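Local coordinates for 3-dehydroquinate dehydratase (Enterococcus faecalis, PDB 4PH6), which catalyses the cis-dehydration of 3-dehydroquinate to 3-dehydroshikimate through an imine intermediate, the third step of the chorismate pathway, at residues A[140-146]-A[169-175]. Sequence-based numbering, arbitrary orientation.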
loop_
_atom_site.group_PDB
_atom_site.type_symbol
_atom_site.label_atom_id
_atom_site.label_comp_id
_atom_site.label_asym_id
_atom_site.label_seq_id
_atom_site.Cartn_x
_atom_site.Cartn_y
_atom_site.Cartn_z
ATOM N N LYS A 140 30.298 -0.816 0.683
ATOM C CA LYS A 140 29.182 -1.626 1.182
ATOM C C LYS A 140 28.650 -2.546 0.095
ATOM O O LYS A 140 28.502 -2.147 -1.061
ATOM C CB LYS A 140 28.025 -0.748 1.693
ATOM C CG LYS A 140 28.397 0.276 2.751
ATOM C CD LYS A 140 28.948 -0.386 4.000
ATOM C CE LYS A 140 29.359 0.678 5.021
ATOM N NZ LYS A 140 30.150 0.083 6.138
ATOM N N ILE A 141 28.332 -3.776 0.472
ATOM C CA ILE A 141 27.875 -4.755 -0.500
ATOM C C ILE A 141 26.358 -4.933 -0.527
ATOM O O ILE A 141 25.725 -5.170 0.506
ATOM C CB ILE A 141 28.521 -6.111 -0.243
ATOM C CG1 ILE A 141 30.034 -5.980 -0.392
ATOM C CG2 ILE A 141 27.968 -7.140 -1.221
ATOM C CD1 ILE A 141 30.466 -5.466 -1.754
ATOM N N VAL A 142 25.778 -4.821 -1.717
ATOM C CA VAL A 142 24.366 -5.153 -1.890
ATOM C C VAL A 142 24.259 -6.423 -2.718
ATOM O O VAL A 142 24.453 -6.380 -3.928
ATOM C CB VAL A 142 23.555 -4.026 -2.583
ATOM C CG1 VAL A 142 22.091 -4.434 -2.707
ATOM C CG2 VAL A 142 23.676 -2.715 -1.822
ATOM N N LEU A 143 23.978 -7.550 -2.061
ATOM C CA LEU A 143 23.658 -8.781 -2.781
ATOM C C LEU A 143 22.204 -8.680 -3.187
ATOM O O LEU A 143 21.406 -8.058 -2.495
ATOM C CB LEU A 143 23.905 -10.040 -1.938
ATOM C CG LEU A 143 25.373 -10.370 -1.635
ATOM C CD1 LEU A 143 25.549 -11.833 -1.235
ATOM C CD2 LEU A 143 26.306 -10.003 -2.791
ATOM N N CYS A 144 21.855 -9.274 -4.318
ATOM C CA CYS A 144 20.551 -9.018 -4.878
ATOM C C CYS A 144 20.088 -10.082 -5.841
ATOM O O CYS A 144 20.890 -10.795 -6.457
ATOM C CB CYS A 144 20.563 -7.677 -5.583
ATOM S SG CYS A 144 21.801 -7.657 -6.854
ATOM N N ASN A 145 18.774 -10.168 -5.975
ATOM C CA ASN A 145 18.181 -11.091 -6.923
ATOM C C ASN A 145 16.961 -10.465 -7.583
ATOM O O ASN A 145 16.195 -9.753 -6.946
ATOM C CB ASN A 145 17.819 -12.405 -6.228
ATOM C CG ASN A 145 17.038 -13.339 -7.125
ATOM O OD1 ASN A 145 15.898 -13.664 -6.839
ATOM N ND2 ASN A 145 17.644 -13.749 -8.238
ATOM N N HIS A 146 16.801 -10.714 -8.873
ATOM C CA HIS A 146 15.664 -10.185 -9.611
ATOM C C HIS A 146 15.029 -11.259 -10.452
ATOM O O HIS A 146 15.707 -11.922 -11.236
ATOM C CB HIS A 146 16.086 -9.038 -10.528
ATOM C CG HIS A 146 16.719 -7.899 -9.802
ATOM N ND1 HIS A 146 18.030 -7.926 -9.400
ATOM C CD2 HIS A 146 16.211 -6.718 -9.391
ATOM C CE1 HIS A 146 18.305 -6.795 -8.761
ATOM N NE2 HIS A 146 17.222 -6.045 -8.759
ATOM N N ALA A 169 26.251 -10.173 2.893
ATOM C CA ALA A 169 25.751 -8.941 2.306
ATOM C C ALA A 169 25.608 -7.866 3.381
ATOM O O ALA A 169 25.202 -8.146 4.510
ATOM C CB ALA A 169 24.425 -9.167 1.628
ATOM N N ASP A 170 25.954 -6.636 3.033
ATOM C CA ASP A 170 25.617 -5.515 3.892
ATOM C C ASP A 170 24.124 -5.179 3.745
ATOM O O ASP A 170 23.472 -4.756 4.695
ATOM C CB ASP A 170 26.502 -4.316 3.560
ATOM C CG ASP A 170 27.953 -4.558 3.944
ATOM O OD1 ASP A 170 28.199 -4.888 5.120
ATOM O OD2 ASP A 170 28.841 -4.455 3.072
ATOM N N ILE A 171 23.589 -5.399 2.551
ATOM C CA ILE A 171 22.196 -5.124 2.266
ATOM C C ILE A 171 21.678 -6.224 1.334
ATOM O O ILE A 171 22.329 -6.564 0.344
ATOM C CB ILE A 171 22.013 -3.724 1.639
ATOM C CG1 ILE A 171 22.473 -2.628 2.613
ATOM C CG2 ILE A 171 20.577 -3.494 1.248
ATOM C CD1 ILE A 171 22.423 -1.223 2.024
ATOM N N CYS A 172 20.540 -6.813 1.684
ATOM C CA CYS A 172 19.960 -7.890 0.883
ATOM C C CYS A 172 18.780 -7.341 0.089
ATOM O O CYS A 172 17.912 -6.689 0.650
ATOM C CB CYS A 172 19.500 -9.039 1.768
ATOM S SG CYS A 172 20.751 -9.628 2.918
ATOM N N LYS A 173 18.752 -7.618 -1.210
ATOM C CA LYS A 173 17.745 -7.057 -2.085
ATOM C C LYS A 173 17.117 -8.113 -2.993
ATOM O O LYS A 173 17.808 -8.975 -3.533
ATOM C CB LYS A 173 18.351 -5.933 -2.935
ATOM C CG LYS A 173 17.441 -5.387 -4.019
ATOM C CD LYS A 173 18.245 -4.590 -5.039
ATOM C CE LYS A 173 17.376 -4.144 -6.200
ATOM N NZ LYS A 173 18.165 -3.630 -7.351
ATOM N N ILE A 174 15.803 -8.038 -3.171
ATOM C CA ILE A 174 15.139 -8.919 -4.115
ATOM C C ILE A 174 13.983 -8.193 -4.783
ATOM O O ILE A 174 13.218 -7.487 -4.138
ATOM C CB ILE A 174 14.624 -10.229 -3.444
ATOM C CG1 ILE A 174 14.130 -11.215 -4.500
ATOM C CG2 ILE A 174 13.517 -9.967 -2.425
ATOM C CD1 ILE A 174 13.940 -12.636 -3.980
ATOM N N ALA A 175 13.872 -8.362 -6.091
ATOM C CA ALA A 175 12.748 -7.820 -6.829
ATOM C C ALA A 175 12.054 -8.972 -7.539
ATOM O O ALA A 175 12.711 -9.830 -8.139
ATOM C CB ALA A 175 13.207 -6.735 -7.825
#
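Lys173 and His146, on neighbouring strands, meet through their side chains: NZ of Lys173 donates to NE2 of His146 at 3.0 Å, arriving at the ring edge and in the plane of the ring. The lysine chain is extended, with CG opposite the backbone N (chi1 172°), and passes CB of Cys144 on its way to the imidazole. CB of Ala175 touches the same ring at CD2, 3.4 Å away.

Backbone bonds hold the strands in a register that pairs Cys144 with Lys173 and His146 with Ala175. Strands 140-146 and 171-175 run parallel, their axes 12° apart, and donors alternate between them: Lys173 N gives to Leu143 O, Asn145 N to Lys173 O, and Ala175 N to Asn145 O, whereas Leu143 N makes only a weak bond to Ile171 O. At the start of the pair Asp170 adds a side-chain bond, its OD2 receiving Ile141 N at 2.7 Å through the anti lone pair, in a nearly straight bond.

Apolar contacts divide between the two faces. CG2 of Val142 lies against CB of Ile171 on the face of Lys173 and His146; on the other, CG of Leu143 meets CB of Ala169 at 3.6 Å, and helix 154-166 packs over Leu143 and Cys172 through Met164. The two strands, joined through that helix, form a beta-alpha-beta unit of the (beta/alpha)8 barrel, its inward face carrying the predicted Schiff-base lysine and proton-transfer histidine of type I dehydroquinases, beside Arg85 and Glu49.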